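Local coordinates for protein-tyrosine-phosphatase (Chaetomium thermophilum var. thermophilum DSM 1495, PDB 5M43) that forms the phosphatase domain of Yvh1, a protein of the ribosome-assembly network, and probably removes phosphate from tyrosine, serine or threonine side chains of proteins, at residues 4-9 with 144-149; 25-30 with 45-50; 76-81 with 97-102; 109-114 with 151-156. One frame throughout, in Å; residues are numbered along the deposited sequence.

Contact 1: residues 4-9 with 144-149; sequences NRIKGD and EWVRET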
loop_
_atom_site.group_PDB
_atom_site.type_symbol
_atom_site.label_atom_id
_atom_site.label_comp_id
_atom_site.label_asym_id
_atom_site.label_seq_id
_atom_site.Cartn_x
_atom_site.Cartn_y
_atom_site.Cartn_z
ATOM N N ASN A 4 4.620 9.499 4.478
ATOM C CA ASN A 4 4.035 10.406 3.495
ATOM C C ASN A 4 2.622 10.010 3.119
ATOM O O ASN A 4 2.291 8.826 3.008
ATOM C CB ASN A 4 4.893 10.459 2.250
ATOM C CG ASN A 4 6.209 11.153 2.509
ATOM O OD1 ASN A 4 6.262 12.327 2.929
ATOM N ND2 ASN A 4 7.284 10.406 2.359
ATOM N N ARG A 5 1.776 11.027 2.962
ATOM C CA ARG A 5 0.375 10.792 2.579
ATOM C C ARG A 5 0.265 10.684 1.068
ATOM O O ARG A 5 0.696 11.587 0.321
ATOM C CB ARG A 5 -0.462 11.963 3.100
ATOM C CG ARG A 5 -1.997 11.701 2.899
ATOM C CD ARG A 5 -2.791 13.012 3.144
ATOM N NE ARG A 5 -4.246 12.809 3.003
ATOM C CZ ARG A 5 -4.849 12.785 1.836
ATOM N NH1 ARG A 5 -4.126 13.002 0.731
ATOM N NH2 ARG A 5 -6.225 12.703 1.787
ATOM N N ILE A 6 -0.402 9.596 0.597
ATOM C CA ILE A 6 -0.604 9.435 -0.837
ATOM C C ILE A 6 -1.563 10.507 -1.378
ATOM O O ILE A 6 -2.604 10.809 -0.776
ATOM C CB ILE A 6 -1.167 8.014 -1.080
ATOM C CG1 ILE A 6 -0.170 6.920 -0.547
ATOM C CG2 ILE A 6 -1.480 7.835 -2.583
ATOM C CD1 ILE A 6 1.257 7.006 -1.243
ATOM N N LYS A 7 -1.239 11.074 -2.545
ATOM C CA LYS A 7 -2.086 12.077 -3.194
ATOM C C LYS A 7 -3.496 11.541 -3.445
ATOM O O LYS A 7 -3.661 10.362 -3.818
ATOM C CB LYS A 7 -1.424 12.497 -4.515
ATOM C CG LYS A 7 -2.216 13.490 -5.343
ATOM C CD LYS A 7 -1.504 13.792 -6.666
ATOM C CE LYS A 7 -2.299 14.887 -7.402
ATOM N NZ LYS A 7 -1.627 15.226 -8.675
ATOM N N GLY A 8 -4.487 12.373 -3.139
ATOM C CA GLY A 8 -5.847 11.966 -3.404
ATOM C C GLY A 8 -6.723 12.044 -2.181
ATOM O O GLY A 8 -6.396 12.675 -1.185
ATOM N N ASP A 9 -7.901 11.418 -2.264
ATOM C CA ASP A 9 -8.877 11.611 -1.204
ATOM C C ASP A 9 -8.766 10.595 -0.074
ATOM O O ASP A 9 -9.533 10.684 0.876
ATOM C CB ASP A 9 -10.277 11.563 -1.807
ATOM C CG ASP A 9 -10.502 12.690 -2.769
ATOM O OD1 ASP A 9 -9.934 13.779 -2.518
ATOM O OD2 ASP A 9 -11.280 12.521 -3.743
ATOM N N GLU A 144 4.231 6.993 -10.720
ATOM C CA GLU A 144 4.510 8.439 -10.709
ATOM C C GLU A 144 3.535 9.182 -9.803
ATOM O O GLU A 144 3.902 10.189 -9.159
ATOM C CB GLU A 144 4.431 9.007 -12.116
ATOM C CG GLU A 144 5.465 8.453 -13.049
ATOM C CD GLU A 144 6.838 8.679 -12.477
ATOM O OE1 GLU A 144 7.128 9.814 -12.006
ATOM O OE2 GLU A 144 7.620 7.734 -12.451
ATOM N N TRP A 145 2.312 8.667 -9.690
ATOM C CA TRP A 145 1.362 9.251 -8.731
ATOM C C TRP A 145 1.886 9.149 -7.302
ATOM O O TRP A 145 1.889 10.129 -6.536
ATOM C CB TRP A 145 0.012 8.524 -8.885
ATOM C CG TRP A 145 -1.094 9.093 -7.989
ATOM C CD1 TRP A 145 -1.352 8.778 -6.685
ATOM C CD2 TRP A 145 -2.059 10.027 -8.381
ATOM N NE1 TRP A 145 -2.471 9.481 -6.236
ATOM C CE2 TRP A 145 -2.909 10.260 -7.264
ATOM C CE3 TRP A 145 -2.299 10.707 -9.573
ATOM C CZ2 TRP A 145 -4.012 11.146 -7.308
ATOM C CZ3 TRP A 145 -3.417 11.622 -9.610
ATOM C CH2 TRP A 145 -4.242 11.801 -8.492
ATOM N N VAL A 146 2.364 7.958 -6.923
ATOM C CA VAL A 146 2.942 7.774 -5.604
ATOM C C VAL A 146 4.137 8.704 -5.421
ATOM O O VAL A 146 4.293 9.306 -4.355
ATOM C CB VAL A 146 3.356 6.306 -5.389
ATOM C CG1 VAL A 146 4.102 6.136 -4.067
ATOM C CG2 VAL A 146 2.036 5.445 -5.370
ATOM N N ARG A 147 4.988 8.816 -6.443
ATOM C CA ARG A 147 6.224 9.614 -6.348
ATOM C C ARG A 147 5.922 11.101 -6.108
ATOM O O ARG A 147 6.836 11.850 -5.667
ATOM C CB ARG A 147 7.041 9.473 -7.626
ATOM C CG ARG A 147 7.847 8.178 -7.600
ATOM C CD ARG A 147 8.455 7.890 -8.954
ATOM N NE ARG A 147 9.421 6.807 -8.795
ATOM C CZ ARG A 147 10.110 6.290 -9.793
ATOM N NH1 ARG A 147 9.922 6.737 -11.047
ATOM N NH2 ARG A 147 11.009 5.335 -9.548
ATOM N N GLU A 148 4.683 11.554 -6.341
ATOM C CA GLU A 148 4.393 12.949 -6.053
ATOM C C GLU A 148 4.510 13.273 -4.570
ATOM O O GLU A 148 4.750 14.442 -4.222
ATOM C CB GLU A 148 2.999 13.324 -6.583
ATOM C CG GLU A 148 2.936 13.239 -8.093
ATOM C CD GLU A 148 1.694 13.856 -8.672
ATOM O OE1 GLU A 148 1.338 14.975 -8.257
ATOM O OE2 GLU A 148 1.084 13.215 -9.557
ATOM N N THR A 149 4.329 12.300 -3.685
ATOM C CA THR A 149 4.548 12.551 -2.261
ATOM C C THR A 149 5.552 11.618 -1.622
ATOM O O THR A 149 5.986 11.911 -0.489
ATOM C CB THR A 149 3.258 12.473 -1.439
ATOM O OG1 THR A 149 2.754 11.119 -1.495
ATOM C CG2 THR A 149 2.221 13.433 -1.971
HETATM O O HOH W 1 1.236 10.194 -3.750
#
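Lys-7 lies across the indole of Trp-145 at about a right angle. CB stands by the pyrrole side, 3.6 Å from Trp-145 NE1. CG, set anti to the backbone N (chi1 177°), drops to 3.5 Å from Trp-145 CZ2. CD sits over the face of the six-membered ring, a CH-pi contact 3.8 Å from its centroid. CE passes above Trp-145 CH2, and NZ ends as an off-centre cation-pi partner. The same ammonium forms a salt bridge with Glu-148, NZ to OE1 3.0 Å, on the syn side of the carboxylate; Glu-148 has two conformers, so this bridge may be partial.

The backbone is held too. Trp-145 NE1 donates to Lys-7 O at 2.8 Å; the oxygen lies near the indole plane, while the donor stands well above the plane of the carbonyl. Thr-149 OG1 gives its proton to Arg-5 O, also at 2.8 Å. A water accepts from Lys-7 N and donates to Trp-145 O and Thr-149 OG1. Deeper in, Ile-6 CD1 meets Val-146 CG1 at 4.1 Å, and both side chains reach Ile-114 of helix 109-121. Arg-5 turns elsewhere, to Gly-8 O and Glu-11.

The contact thus joins the edge strand 4-5 and the turn after it to the end of helix 135-147. Its chemistry is layered, aliphatic inside and polar outside, with backbone carbonyls gripped by side-chain donors. The outer ammonium, between a carboxylate and an indole face, would probably keep its positive charge, even though Arg-125 is a second cation-pi partner of the same indole.

Contact 2: residues 25-30 with 45-50; sequences LIKEHR and ENEAFR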
loop_
_atom_site.group_PDB
_atom_site.type_symbol
_atom_site.label_atom_id
_atom_site.label_comp_id
_atom_site.label_asym_id
_atom_site.label_seq_id
_atom_site.Cartn_x
_atom_site.Cartn_y
_atom_site.Cartn_z
ATOM N N LEU A 25 4.664 9.645 15.218
ATOM C CA LEU A 25 4.149 9.830 13.868
ATOM C C LEU A 25 2.824 9.115 13.702
ATOM O O LEU A 25 1.959 9.587 12.970
ATOM C CB LEU A 25 5.157 9.295 12.824
ATOM C CG LEU A 25 6.554 9.960 12.862
ATOM C CD1 LEU A 25 7.328 9.478 11.636
ATOM C CD2 LEU A 25 6.439 11.476 12.865
ATOM N N ILE A 26 2.690 7.916 14.296
ATOM C CA ILE A 26 1.389 7.250 14.290
ATOM C C ILE A 26 0.334 8.181 14.879
ATOM O O ILE A 26 -0.773 8.325 14.331
ATOM C CB ILE A 26 1.523 5.942 15.099
ATOM C CG1 ILE A 26 2.583 4.983 14.486
ATOM C CG2 ILE A 26 0.156 5.347 15.392
ATOM C CD1 ILE A 26 2.606 4.836 13.007
ATOM N N LYS A 27 0.660 8.841 15.997
ATOM C CA LYS A 27 -0.309 9.739 16.641
ATOM C C LYS A 27 -0.531 10.996 15.811
ATOM O O LYS A 27 -1.663 11.476 15.706
ATOM C CB LYS A 27 0.134 10.097 18.058
ATOM C CG LYS A 27 -0.032 8.913 19.042
ATOM C CD LYS A 27 1.080 8.943 20.095
ATOM C CE LYS A 27 0.885 10.072 21.088
ATOM N NZ LYS A 27 -0.443 9.881 21.781
ATOM N N GLU A 28 0.545 11.537 15.203
ATOM C CA GLU A 28 0.412 12.770 14.408
ATOM C C GLU A 28 -0.563 12.608 13.259
ATOM O O GLU A 28 -1.391 13.493 12.998
ATOM C CB GLU A 28 1.780 13.177 13.840
ATOM C CG GLU A 28 1.732 14.443 12.953
ATOM C CD GLU A 28 3.058 14.819 12.334
ATOM O OE1 GLU A 28 4.045 14.053 12.530
ATOM O OE2 GLU A 28 3.101 15.863 11.674
ATOM N N HIS A 29 -0.498 11.464 12.575
ATOM C CA HIS A 29 -1.347 11.206 11.434
ATOM C C HIS A 29 -2.594 10.448 11.808
ATOM O O HIS A 29 -3.397 10.192 10.906
ATOM C CB HIS A 29 -0.539 10.423 10.367
ATOM C CG HIS A 29 0.669 11.188 9.907
ATOM N ND1 HIS A 29 0.562 12.467 9.395
ATOM C CD2 HIS A 29 1.990 10.885 9.915
ATOM C CE1 HIS A 29 1.767 12.919 9.109
ATOM N NE2 HIS A 29 2.650 11.977 9.390
ATOM N N ARG A 30 -2.770 10.102 13.096
ATOM C CA ARG A 30 -4.014 9.463 13.568
ATOM C C ARG A 30 -4.202 8.131 12.855
ATOM O O ARG A 30 -5.328 7.731 12.528
ATOM C CB ARG A 30 -5.239 10.371 13.375
ATOM C CG ARG A 30 -5.111 11.734 14.190
ATOM C CD ARG A 30 -4.748 12.878 13.292
ATOM N NE ARG A 30 -5.841 13.223 12.389
ATOM C CZ ARG A 30 -6.925 13.861 12.783
ATOM N NH1 ARG A 30 -7.053 14.243 14.064
ATOM N NH2 ARG A 30 -7.913 14.114 11.912
ATOM N N GLU A 45 2.689 -2.665 23.916
ATOM C CA GLU A 45 2.857 -2.005 25.205
ATOM C C GLU A 45 2.908 -0.491 25.089
ATOM O O GLU A 45 2.850 0.197 26.116
ATOM C CB GLU A 45 4.127 -2.502 25.894
ATOM C CG GLU A 45 4.331 -3.971 25.730
ATOM C CD GLU A 45 3.527 -4.742 26.736
ATOM O OE1 GLU A 45 3.487 -4.307 27.907
ATOM O OE2 GLU A 45 2.912 -5.766 26.345
ATOM N N ASN A 46 3.038 0.036 23.880
ATOM C CA ASN A 46 2.995 1.474 23.664
ATOM C C ASN A 46 1.565 1.851 23.306
ATOM O O ASN A 46 1.003 1.305 22.352
ATOM C CB ASN A 46 3.970 1.885 22.561
ATOM C CG ASN A 46 4.057 3.381 22.384
ATOM O OD1 ASN A 46 3.038 4.086 22.321
ATOM N ND2 ASN A 46 5.289 3.890 22.317
ATOM N N GLU A 47 0.998 2.801 24.067
ATOM C CA GLU A 47 -0.392 3.223 23.883
ATOM C C GLU A 47 -0.701 3.561 22.435
ATOM O O GLU A 47 -1.822 3.347 21.969
ATOM C CB GLU A 47 -0.695 4.430 24.785
ATOM C CG GLU A 47 0.047 5.734 24.385
ATOM C CD GLU A 47 -0.722 6.632 23.404
ATOM O OE1 GLU A 47 -1.860 6.289 23.019
ATOM O OE2 GLU A 47 -0.177 7.695 23.018
ATOM N N ALA A 48 0.272 4.096 21.703
ATOM C CA ALA A 48 0.019 4.483 20.320
ATOM C C ALA A 48 -0.309 3.277 19.459
ATOM O O ALA A 48 -1.002 3.400 18.436
ATOM C CB ALA A 48 1.249 5.192 19.745
ATOM N N PHE A 49 0.216 2.111 19.814
ATOM C CA PHE A 49 -0.001 0.915 18.999
ATOM C C PHE A 49 -0.993 -0.063 19.594
ATOM O O PHE A 49 -1.392 -0.997 18.896
ATOM C CB PHE A 49 1.333 0.184 18.753
ATOM C CG PHE A 49 2.344 1.014 17.975
ATOM C CD1 PHE A 49 2.320 1.012 16.586
ATOM C CD2 PHE A 49 3.303 1.802 18.633
ATOM C CE1 PHE A 49 3.215 1.798 15.843
ATOM C CE2 PHE A 49 4.207 2.583 17.905
ATOM C CZ PHE A 49 4.191 2.569 16.503
ATOM N N ARG A 50 -1.425 0.148 20.842
ATOM C CA ARG A 50 -2.158 -0.882 21.572
ATOM C C ARG A 50 -3.413 -1.327 20.830
ATOM O O ARG A 50 -3.757 -2.524 20.837
ATOM C CB ARG A 50 -2.515 -0.368 22.961
ATOM C CG ARG A 50 -3.631 -1.156 23.648
ATOM C CD ARG A 50 -3.654 -0.859 25.139
ATOM N NE ARG A 50 -2.450 -1.377 25.792
ATOM C CZ ARG A 50 -2.279 -2.651 26.148
ATOM N NH1 ARG A 50 -3.233 -3.547 25.920
ATOM N NH2 ARG A 50 -1.150 -3.038 26.732
#
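Ile-26 and Phe-49 meet inside, Lys-27 and Glu-47 outside, with Ala-48 between the two pairs. Ile-26 places CG1 beside its backbone N (chi1 -60°), which brings that methylene to 3.5 Å from both Phe-49 CE1 and CZ; the two side chains cross at about a right angle. Its CG2 branch takes the other direction, to Ala-48 O.

Lys-27 is bent at chi2, chi3 and chi4. The curled chain lays CD 3.8 Å from Ala-48 CB before NZ turns to the carboxylate of Glu-47. Glu-47 folds to meet it, with CG wedged between the backbone N and the carbonyl carbon (chi1 68°), and uses the syn lone pair of OE2. The modelled NZ to OE2 distance of 2.5 Å is short for a salt bridge, so its exact value is doubtful.

Asn-46 caps the short, weakly bonded helix: OD1 accepts from Ala-48 N at 2.8 Å, in the carbonyl plane. The other helix, 23-29, ends in a Schellman motif.

Helix 23-29 is flanked by helix 47-50 here, with Ala-23 also touching Asn-46, Ala-48 and Phe-49, while toward the sheet Ile-26 reaches Leu-100 of strand 99-102 and His-29 meets the ring of Phe-13.

Contact 3: residues 76-81 with 97-102; sequences RFIDSG and GVVLVH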
loop_
_atom_site.group_PDB
_atom_site.type_symbol
_atom_site.label_atom_id
_atom_site.label_comp_id
_atom_site.label_asym_id
_atom_site.label_seq_id
_atom_site.Cartn_x
_atom_site.Cartn_y
_atom_site.Cartn_z
ATOM N N ARG A 76 -7.751 -5.651 0.029
ATOM C CA ARG A 76 -8.892 -5.734 0.955
ATOM C C ARG A 76 -8.560 -5.111 2.316
ATOM O O ARG A 76 -9.403 -4.412 2.906
ATOM C CB ARG A 76 -9.359 -7.186 1.108
ATOM C CG ARG A 76 -10.041 -7.708 -0.165
ATOM C CD ARG A 76 -10.773 -9.022 0.101
ATOM N NE ARG A 76 -9.836 -10.023 0.590
ATOM C CZ ARG A 76 -9.292 -10.977 -0.170
ATOM N NH1 ARG A 76 -9.614 -11.090 -1.465
ATOM N NH2 ARG A 76 -8.429 -11.830 0.380
ATOM N N PHE A 77 -7.326 -5.298 2.820
ATOM C CA PHE A 77 -6.953 -4.696 4.098
ATOM C C PHE A 77 -6.970 -3.170 4.022
ATOM O O PHE A 77 -7.556 -2.490 4.878
ATOM C CB PHE A 77 -5.544 -5.136 4.531
ATOM C CG PHE A 77 -5.167 -4.618 5.859
ATOM C CD1 PHE A 77 -5.489 -5.358 7.009
ATOM C CD2 PHE A 77 -4.446 -3.402 5.969
ATOM C CE1 PHE A 77 -5.123 -4.890 8.288
ATOM C CE2 PHE A 77 -4.076 -2.899 7.250
ATOM C CZ PHE A 77 -4.425 -3.671 8.411
ATOM N N ILE A 78 -6.371 -2.614 2.977
ATOM C CA ILE A 78 -6.323 -1.158 2.815
ATOM C C ILE A 78 -7.735 -0.603 2.621
ATOM O O ILE A 78 -8.162 0.352 3.310
ATOM C CB ILE A 78 -5.413 -0.783 1.639
ATOM C CG1 ILE A 78 -3.951 -1.237 1.915
ATOM C CG2 ILE A 78 -5.486 0.739 1.367
ATOM C CD1 ILE A 78 -3.078 -1.130 0.713
ATOM N N ASP A 79 -8.502 -1.205 1.705
ATOM C CA ASP A 79 -9.846 -0.699 1.452
ATOM C C ASP A 79 -10.718 -0.809 2.695
ATOM O O ASP A 79 -11.446 0.127 3.033
ATOM C CB ASP A 79 -10.472 -1.455 0.266
ATOM C CG ASP A 79 -11.843 -0.937 -0.095
ATOM O OD1 ASP A 79 -11.868 0.206 -0.567
ATOM O OD2 ASP A 79 -12.837 -1.721 0.025
ATOM N N SER A 80 -10.722 -1.977 3.371
ATOM C CA SER A 80 -11.614 -2.080 4.521
ATOM C C SER A 80 -11.164 -1.178 5.662
ATOM O O SER A 80 -12.010 -0.617 6.384
ATOM C CB SER A 80 -11.768 -3.526 4.991
ATOM O OG SER A 80 -10.545 -4.042 5.421
ATOM N N GLY A 81 -9.854 -0.989 5.844
ATOM C CA GLY A 81 -9.418 -0.034 6.860
ATOM C C GLY A 81 -9.838 1.394 6.550
ATOM O O GLY A 81 -10.336 2.098 7.437
ATOM N N GLY A 97 -11.047 4.632 8.692
ATOM C CA GLY A 97 -9.756 4.606 9.338
ATOM C C GLY A 97 -8.684 5.381 8.579
ATOM O O GLY A 97 -8.912 6.047 7.576
ATOM N N VAL A 98 -7.496 5.342 9.151
ATOM C CA VAL A 98 -6.313 5.910 8.516
ATOM C C VAL A 98 -5.279 4.802 8.399
ATOM O O VAL A 98 -4.836 4.243 9.418
ATOM C CB VAL A 98 -5.740 7.091 9.325
ATOM C CG1 VAL A 98 -4.345 7.584 8.757
ATOM C CG2 VAL A 98 -6.784 8.244 9.351
ATOM N N VAL A 99 -4.868 4.498 7.170
ATOM C CA VAL A 99 -4.045 3.335 6.901
ATOM C C VAL A 99 -2.610 3.724 6.566
ATOM O O VAL A 99 -2.376 4.519 5.637
ATOM C CB VAL A 99 -4.587 2.517 5.728
ATOM C CG1 VAL A 99 -3.670 1.276 5.449
ATOM C CG2 VAL A 99 -6.033 2.061 5.995
ATOM N N LEU A 100 -1.655 3.134 7.290
ATOM C CA LEU A 100 -0.224 3.213 6.951
ATOM C C LEU A 100 0.164 1.889 6.314
ATOM O O LEU A 100 -0.113 0.842 6.900
ATOM C CB LEU A 100 0.646 3.434 8.189
ATOM C CG LEU A 100 2.149 3.196 7.974
ATOM C CD1 LEU A 100 2.736 4.263 6.987
ATOM C CD2 LEU A 100 2.851 3.292 9.367
ATOM N N VAL A 101 0.847 1.954 5.171
ATOM C CA VAL A 101 1.469 0.786 4.560
ATOM C C VAL A 101 2.964 1.038 4.661
ATOM O O VAL A 101 3.463 2.059 4.164
ATOM C CB VAL A 101 1.029 0.585 3.103
ATOM C CG1 VAL A 101 1.701 -0.741 2.501
ATOM C CG2 VAL A 101 -0.518 0.497 2.978
ATOM N N HIS A 102 3.701 0.126 5.283
ATOM C CA HIS A 102 5.144 0.369 5.359
ATOM C C HIS A 102 5.946 -0.885 5.008
ATOM O O HIS A 102 5.442 -2.011 5.030
ATOM C CB HIS A 102 5.606 0.833 6.791
ATOM C CG HIS A 102 5.759 -0.315 7.744
ATOM N ND1 HIS A 102 6.966 -0.964 7.944
ATOM C CD2 HIS A 102 4.846 -0.956 8.531
ATOM C CE1 HIS A 102 6.788 -1.943 8.804
ATOM N NE2 HIS A 102 5.526 -1.948 9.191
#
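Arg-76 O is gripped twice by Ser-80, through N and through OG, one turn along the helix that presses Ile-78 and Gly-81 against Val-99. Both bonds measure 2.8 Å from Arg-76 O, to Ser-80 N and to Ser-80 OG, and they arrive from opposite faces of the carbonyl plane. The hydroxyl is thereby folded back on its own helix, on the side turned from the strand.

Toward the strand the chemistry is aliphatic. Ile-78 sets CG1 beside its backbone N (chi1 -63°) and extends beyond it, so that CD1 comes 3.8 Å from Val-101 CG2, the two side chains crossing at about a right angle. Val-99 CG2 rests on the helix backbone itself, 3.8 Å from Ile-78 O and 3.9 Å from Gly-81 C, while its CG1 lies 4.3 Å from Ile-78 CG1.

This is the second half of a beta-alpha-beta crossover: from strand 53-56 the chain crosses through helix 71-83 to the parallel strand 99-102, passing strand 33-36 in the sheet. Helix and strand run nearly antiparallel, at 157°, with their axes 9.1 Å apart.

Where the C-terminal part of the helix segment meets the start of the strand segment, two glycines face each other, CA atoms 5.3 Å apart. A CB on Gly-97 would run into Gly-81 O, and one on Gly-81 would be tight against Val-99 CG2. Gly-97 N makes a weak hydrogen bond to Gly-81 O. Tyr-117 and Ala-113 of helix 109-121 pack on Ile-78 and Val-101 respectively. Leu-100 points to the other side of the sheet, toward Phe-13, and His-102 NE2 is bonded to Ser-36 OG.

Contact 4: residues 109-114 with 151-156; sequences RSVTAI and PIAGPN. With NO3 (nitrate ion), chain B.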
loop_
_atom_site.group_PDB
_atom_site.type_symbol
_atom_site.label_atom_id
_atom_site.label_comp_id
_atom_site.label_asym_id
_atom_site.label_seq_id
_atom_site.Cartn_x
_atom_site.Cartn_y
_atom_site.Cartn_z
ATOM N N ARG A 109 8.561 -2.637 -1.397
ATOM C CA ARG A 109 7.482 -3.530 -0.952
ATOM C C ARG A 109 6.175 -2.745 -0.668
ATOM O O ARG A 109 5.112 -3.087 -1.190
ATOM C CB ARG A 109 7.912 -4.301 0.282
ATOM C CG ARG A 109 8.833 -5.503 -0.085
ATOM C CD ARG A 109 9.407 -6.051 1.161
ATOM N NE ARG A 109 10.511 -5.183 1.626
ATOM C CZ ARG A 109 11.388 -5.567 2.552
ATOM N NH1 ARG A 109 11.285 -6.780 3.103
ATOM N NH2 ARG A 109 12.406 -4.735 2.921
ATOM N N SER A 110 6.236 -1.726 0.195
ATOM C CA SER A 110 5.025 -1.002 0.572
ATOM C C SER A 110 4.436 -0.261 -0.630
ATOM O O SER A 110 3.216 -0.143 -0.757
ATOM C CB SER A 110 5.305 0.018 1.722
ATOM O OG SER A 110 6.395 0.814 1.331
ATOM N N VAL A 111 5.308 0.284 -1.485
ATOM C CA VAL A 111 4.855 1.035 -2.643
ATOM C C VAL A 111 4.114 0.106 -3.590
ATOM O O VAL A 111 3.141 0.511 -4.234
ATOM C CB VAL A 111 6.065 1.719 -3.318
ATOM C CG1 VAL A 111 5.749 2.346 -4.678
ATOM C CG2 VAL A 111 6.574 2.856 -2.404
ATOM N N THR A 112 4.634 -1.126 -3.764
ATOM C CA THR A 112 3.910 -2.083 -4.601
ATOM C C THR A 112 2.505 -2.337 -4.078
ATOM O O THR A 112 1.528 -2.388 -4.853
ATOM C CB THR A 112 4.726 -3.381 -4.671
ATOM O OG1 THR A 112 5.974 -3.120 -5.320
ATOM C CG2 THR A 112 3.910 -4.482 -5.464
ATOM N N ALA A 113 2.377 -2.497 -2.761
ATOM C CA ALA A 113 1.038 -2.687 -2.187
ATOM C C ALA A 113 0.133 -1.493 -2.447
ATOM O O ALA A 113 -1.055 -1.681 -2.772
ATOM C CB ALA A 113 1.178 -2.947 -0.679
ATOM N N ILE A 114 0.667 -0.277 -2.310
ATOM C CA ILE A 114 -0.160 0.920 -2.534
ATOM C C ILE A 114 -0.558 1.007 -3.987
ATOM O O ILE A 114 -1.701 1.318 -4.301
ATOM C CB ILE A 114 0.604 2.165 -2.081
ATOM C CG1 ILE A 114 0.571 2.130 -0.549
ATOM C CG2 ILE A 114 -0.022 3.453 -2.743
ATOM C CD1 ILE A 114 1.185 3.282 0.094
ATOM N N PRO A 151 8.902 10.504 -3.113
ATOM C CA PRO A 151 9.765 10.516 -4.298
ATOM C C PRO A 151 10.723 9.322 -4.377
ATOM O O PRO A 151 11.125 8.967 -5.501
ATOM C CB PRO A 151 10.521 11.863 -4.180
ATOM C CG PRO A 151 10.209 12.380 -2.785
ATOM C CD PRO A 151 8.912 11.786 -2.367
ATOM N N ILE A 152 11.101 8.685 -3.249
ATOM C CA ILE A 152 12.010 7.524 -3.355
ATOM C C ILE A 152 11.300 6.271 -3.862
ATOM O O ILE A 152 12.012 5.269 -4.153
ATOM C CB ILE A 152 12.657 7.180 -2.003
ATOM C CG1 ILE A 152 13.924 6.325 -2.154
ATOM C CG2 ILE A 152 11.649 6.574 -1.035
ATOM C CD1 ILE A 152 14.604 6.077 -0.844
ATOM N N ALA A 153 9.978 6.319 -4.050
ATOM C CA ALA A 153 9.232 5.121 -4.461
ATOM C C ALA A 153 9.834 4.497 -5.712
ATOM O O ALA A 153 10.175 5.194 -6.675
ATOM C CB ALA A 153 7.773 5.521 -4.727
ATOM N N GLY A 154 9.946 3.156 -5.702
ATOM C CA GLY A 154 10.546 2.457 -6.803
ATOM C C GLY A 154 10.556 0.968 -6.558
ATOM O O GLY A 154 11.565 0.407 -6.133
ATOM N N PRO A 155 9.468 0.278 -6.913
ATOM C CA PRO A 155 9.470 -1.187 -6.755
ATOM C C PRO A 155 10.524 -1.857 -7.607
ATOM O O PRO A 155 10.854 -1.434 -8.733
ATOM C CB PRO A 155 8.060 -1.629 -7.211
ATOM C CG PRO A 155 7.181 -0.293 -7.046
ATOM C CD PRO A 155 8.184 0.792 -7.417
ATOM N N ASN A 156 11.006 -2.966 -7.084
ATOM C CA ASN A 156 12.007 -3.725 -7.819
ATOM C C ASN A 156 11.381 -4.292 -9.109
ATOM O O ASN A 156 10.164 -4.318 -9.260
ATOM C CB ASN A 156 12.624 -4.798 -6.899
ATOM C CG ASN A 156 11.765 -6.042 -6.698
ATOM O OD1 ASN A 156 11.282 -6.657 -7.645
ATOM N ND2 ASN A 156 11.616 -6.449 -5.449
HETATM N N NO3 B . 11.625 -1.826 0.733
HETATM O O1 NO3 B . 11.596 -0.669 0.231
HETATM O O2 NO3 B . 12.096 -2.008 1.884
HETATM O O3 NO3 B . 11.019 -2.760 0.136
#
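The guanidinium of Arg-109 meets a nitrate ion edge to edge: the nitrate nitrogen lies in the guanidinium plane, and the two flat groups are turned about 25° against each other. NE donates to nitrate O3 and NH2 to nitrate O2, each at 2.9 Å and nearly straight. Arg-109 N adds a third bond to O3, so that one oxygen is held by both the backbone and the side chain of the same residue. A bend at chi3 (-78°) curls the arginine back to make this possible, and NH1 is occupied by Ile-59 O.

Backbone amides of Met-105, Lys-107 and Ser-108 complete the grip. This is the phosphate-binding loop of the protein-tyrosine phosphatases, with five residues between its signature cysteine, Cys-103, and Arg-109 at the start of helix 109-121. The nitrate, probably from the crystallisation liquor, sits as a substrate's phosphate is expected to.

Within the first turn of that helix, the loop 151-156 packs against it without any hydrogen bond between the two segments. Val-111 offers both methyls: CG2 lies 3.7 Å from Ala-153 CB, and CG1 lies 3.8 Å from Pro-155 CG. The same proline ring also leans on Thr-112, whose OG1 comes 3.2 Å from Pro-155 CB, next to the CG that meets Val-111, while bonding to Ser-108 O.

Asn-156 ends the loop as the N-cap of helix 157-168, its OD1 accepting from Phe-159 N and its ND2 donating to Asp-61. Its backbone N bonds to Ser-108 OG, and Gly-154 shares a backbone hydrogen bond with Lys-107.

In the fold
From the N terminus, the chain opens contact 1 at edge strand 4-5 and closes it only at residues 144-149, after most of the domain has been built. Contacts 2 and 3 are nested in that long loop, in series: the first joins helices 23-29 and 47-50, the second helix 71-83 and central strand 99-102. They touch where Ile-26 and Arg-30 pack on Leu-100 and Val-98. Contact 4 opens at 109-114, inside contact 1, and closes beyond it at 151-156, so the two cross; Ile-114 and Ala-153 pack on Val-146. Val-101 packing on Ser-110 and Ala-113 joins contact 3 to contact 4, linking sheet and phosphate loop helix.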